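Local atomic coordinates of Non-structural protein 2 (Human rotavirus C, PDB entry 2GU0), a protein that probably binds single-stranded RNA and hydrolyses nucleoside triphosphates as a homooctamer, working with NSP5 to build the viral factories where the rotavirus genome is replicated and packaged. Residues 148-156 with 164-172. Numbering follows the deposited sequence.
Sequences TTPLTESND and FTITKLDYS
The side chains of Glu153 and Tyr171 cross at about a right angle, carboxylate and ring planes tilted 38° apart: Tyr171 OH donates a hydrogen bond to Glu153 OE1 (3.0 Å), on the syn side of the carboxylate but 28° out of its plane. From the ring, OE1 lies at the edge, in plane. A chi1 of 62° turns the glutamate toward the tyrosine, and the extended chain beyond CG supplies the reach. Its other oxygen, OE2, forms a salt bridge with Lys185, a predicted ATP-binding residue, while OE1 also takes a bond from Asn113 of helix 108-119. Ser154, short enough to stay close to the strand, turns OG anti to its backbone N and donates to Lys168 O (3.0 Å) from above the carbonyl plane. The loop preceding strand 157-160 is thus tied through Lys168 to strand 164-170, that strand's antiparallel neighbour in the five-stranded sheet of the C-terminal, HIT-like domain, and through Tyr171 to the turn just after it. Lys168 N donates to Asp156 O (2.8 Å), and the two side chains run alongside, pointing the same way; the lysine's aliphatic part passes the aspartate, but Lys168 NZ stays 5.7 Å from Asp156 OD2, so the charged groups are not in contact. Farther along, the small, branched Thr149 and Thr165 cross roughly perpendicularly, their OG1 atoms 3.7 Å apart, each hydroxyl bonded to Asn189 OD1.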
# COMPACT_ATOMS: atom_id res chain seq x y z
N THR A 148 -41.36 18.08 0.98
CA THR A 148 -40.92 19.14 1.85
C THR A 148 -39.42 18.98 2.07
O THR A 148 -38.81 18.08 1.51
CB THR A 148 -41.67 19.10 3.19
OG1 THR A 148 -41.40 17.87 3.86
CG2 THR A 148 -43.16 19.21 2.95
N THR A 149 -38.82 19.84 2.89
CA THR A 149 -37.38 19.76 3.10
C THR A 149 -36.85 18.50 3.77
O THR A 149 -35.80 18.00 3.39
CB THR A 149 -36.87 20.97 3.88
OG1 THR A 149 -37.04 22.15 3.09
CG2 THR A 149 -35.39 20.81 4.23
N PRO A 150 -37.56 17.98 4.78
CA PRO A 150 -37.11 16.77 5.47
C PRO A 150 -37.03 15.56 4.55
O PRO A 150 -36.32 14.59 4.84
CB PRO A 150 -38.15 16.58 6.56
CG PRO A 150 -38.55 17.97 6.88
CD PRO A 150 -38.69 18.59 5.50
N LEU A 151 -37.75 15.64 3.43
CA LEU A 151 -37.82 14.54 2.48
C LEU A 151 -37.08 14.74 1.16
O LEU A 151 -37.12 13.84 0.31
CB LEU A 151 -39.28 14.23 2.19
CG LEU A 151 -40.15 14.21 3.45
CD1 LEU A 151 -41.60 14.18 3.06
CD2 LEU A 151 -39.79 13.01 4.31
N THR A 152 -36.42 15.88 0.96
CA THR A 152 -35.73 16.11 -0.31
C THR A 152 -34.76 14.99 -0.62
O THR A 152 -34.30 14.31 0.28
CB THR A 152 -34.92 17.42 -0.35
OG1 THR A 152 -35.74 18.50 0.09
CG2 THR A 152 -34.47 17.72 -1.78
N GLU A 153 -34.45 14.83 -1.89
CA GLU A 153 -33.52 13.81 -2.30
C GLU A 153 -32.08 14.09 -1.87
O GLU A 153 -31.28 13.17 -1.79
CB GLU A 153 -33.55 13.64 -3.83
CG GLU A 153 -33.14 14.87 -4.61
CD GLU A 153 -33.02 14.62 -6.11
OE1 GLU A 153 -32.06 13.94 -6.54
OE2 GLU A 153 -33.90 15.10 -6.86
N SER A 154 -31.74 15.34 -1.58
CA SER A 154 -30.35 15.64 -1.23
C SER A 154 -30.02 16.42 0.05
O SER A 154 -30.74 17.35 0.44
CB SER A 154 -29.69 16.33 -2.44
OG SER A 154 -28.48 16.97 -2.10
N ASN A 155 -28.90 16.03 0.66
CA ASN A 155 -28.30 16.58 1.88
C ASN A 155 -27.57 17.88 1.66
O ASN A 155 -27.64 18.80 2.47
CB ASN A 155 -27.21 15.64 2.41
CG ASN A 155 -27.76 14.58 3.29
OD1 ASN A 155 -27.04 13.68 3.70
ND2 ASN A 155 -29.04 14.67 3.61
N ASP A 156 -26.81 17.90 0.58
CA ASP A 156 -25.98 19.03 0.24
C ASP A 156 -26.68 20.38 0.37
O ASP A 156 -27.15 20.96 -0.61
CB ASP A 156 -25.43 18.81 -1.17
CG ASP A 156 -24.07 19.39 -1.34
OD1 ASP A 156 -23.42 19.66 -0.32
OD2 ASP A 156 -23.63 19.57 -2.49
N PHE A 164 -37.18 28.40 3.39
CA PHE A 164 -36.69 27.56 2.31
C PHE A 164 -35.34 26.91 2.58
O PHE A 164 -34.65 27.25 3.54
CB PHE A 164 -36.56 28.37 1.02
CG PHE A 164 -37.73 29.24 0.73
CD1 PHE A 164 -37.83 30.50 1.30
CD2 PHE A 164 -38.72 28.82 -0.16
CE1 PHE A 164 -38.89 31.34 1.00
CE2 PHE A 164 -39.77 29.64 -0.47
CZ PHE A 164 -39.86 30.91 0.11
N THR A 165 -34.98 25.98 1.69
CA THR A 165 -33.71 25.29 1.77
C THR A 165 -33.26 24.97 0.35
O THR A 165 -34.03 24.46 -0.44
CB THR A 165 -33.84 23.97 2.55
OG1 THR A 165 -34.15 24.26 3.92
CG2 THR A 165 -32.53 23.20 2.50
N ILE A 166 -32.01 25.29 0.03
CA ILE A 166 -31.50 24.98 -1.31
C ILE A 166 -30.50 23.84 -1.19
O ILE A 166 -29.55 23.92 -0.42
CB ILE A 166 -30.81 26.20 -1.96
CG1 ILE A 166 -31.78 27.36 -2.08
CG2 ILE A 166 -30.33 25.84 -3.35
CD1 ILE A 166 -31.18 28.56 -2.78
N THR A 167 -30.70 22.77 -1.94
CA THR A 167 -29.80 21.62 -1.90
C THR A 167 -29.21 21.35 -3.27
O THR A 167 -29.89 21.51 -4.28
CB THR A 167 -30.53 20.37 -1.43
OG1 THR A 167 -31.77 20.27 -2.14
CG2 THR A 167 -30.79 20.44 0.07
N LYS A 168 -27.95 20.93 -3.31
CA LYS A 168 -27.31 20.67 -4.59
C LYS A 168 -27.57 19.28 -5.17
O LYS A 168 -27.35 18.27 -4.51
CB LYS A 168 -25.80 20.91 -4.48
CG LYS A 168 -25.00 20.30 -5.61
CD LYS A 168 -23.55 20.68 -5.52
CE LYS A 168 -23.31 22.05 -6.11
NZ LYS A 168 -23.68 22.07 -7.56
N LEU A 169 -28.06 19.25 -6.41
CA LEU A 169 -28.34 18.00 -7.11
C LEU A 169 -27.17 17.76 -8.05
O LEU A 169 -27.06 18.38 -9.12
CB LEU A 169 -29.66 18.12 -7.89
CG LEU A 169 -30.87 18.20 -6.96
CD1 LEU A 169 -32.16 18.42 -7.71
CD2 LEU A 169 -30.93 16.93 -6.16
N ASP A 170 -26.29 16.87 -7.62
CA ASP A 170 -25.10 16.54 -8.36
C ASP A 170 -25.17 15.09 -8.76
O ASP A 170 -24.96 14.20 -7.94
CB ASP A 170 -23.86 16.77 -7.49
CG ASP A 170 -22.58 16.78 -8.29
OD1 ASP A 170 -21.50 16.76 -7.67
OD2 ASP A 170 -22.66 16.81 -9.55
N TYR A 171 -25.46 14.85 -10.03
CA TYR A 171 -25.58 13.51 -10.54
C TYR A 171 -24.27 13.06 -11.14
O TYR A 171 -24.02 11.87 -11.31
CB TYR A 171 -26.69 13.48 -11.58
CG TYR A 171 -28.02 13.90 -11.00
CD1 TYR A 171 -28.79 14.89 -11.59
CD2 TYR A 171 -28.49 13.31 -9.83
CE1 TYR A 171 -30.02 15.28 -11.03
CE2 TYR A 171 -29.70 13.69 -9.26
CZ TYR A 171 -30.46 14.67 -9.86
OH TYR A 171 -31.66 15.01 -9.28
N SER A 172 -23.41 14.03 -11.44
CA SER A 172 -22.11 13.75 -12.05
C SER A 172 -21.35 12.57 -11.45
O SER A 172 -20.59 11.91 -12.16
CB SER A 172 -21.24 15.00 -11.98
OG SER A 172 -20.63 15.12 -10.71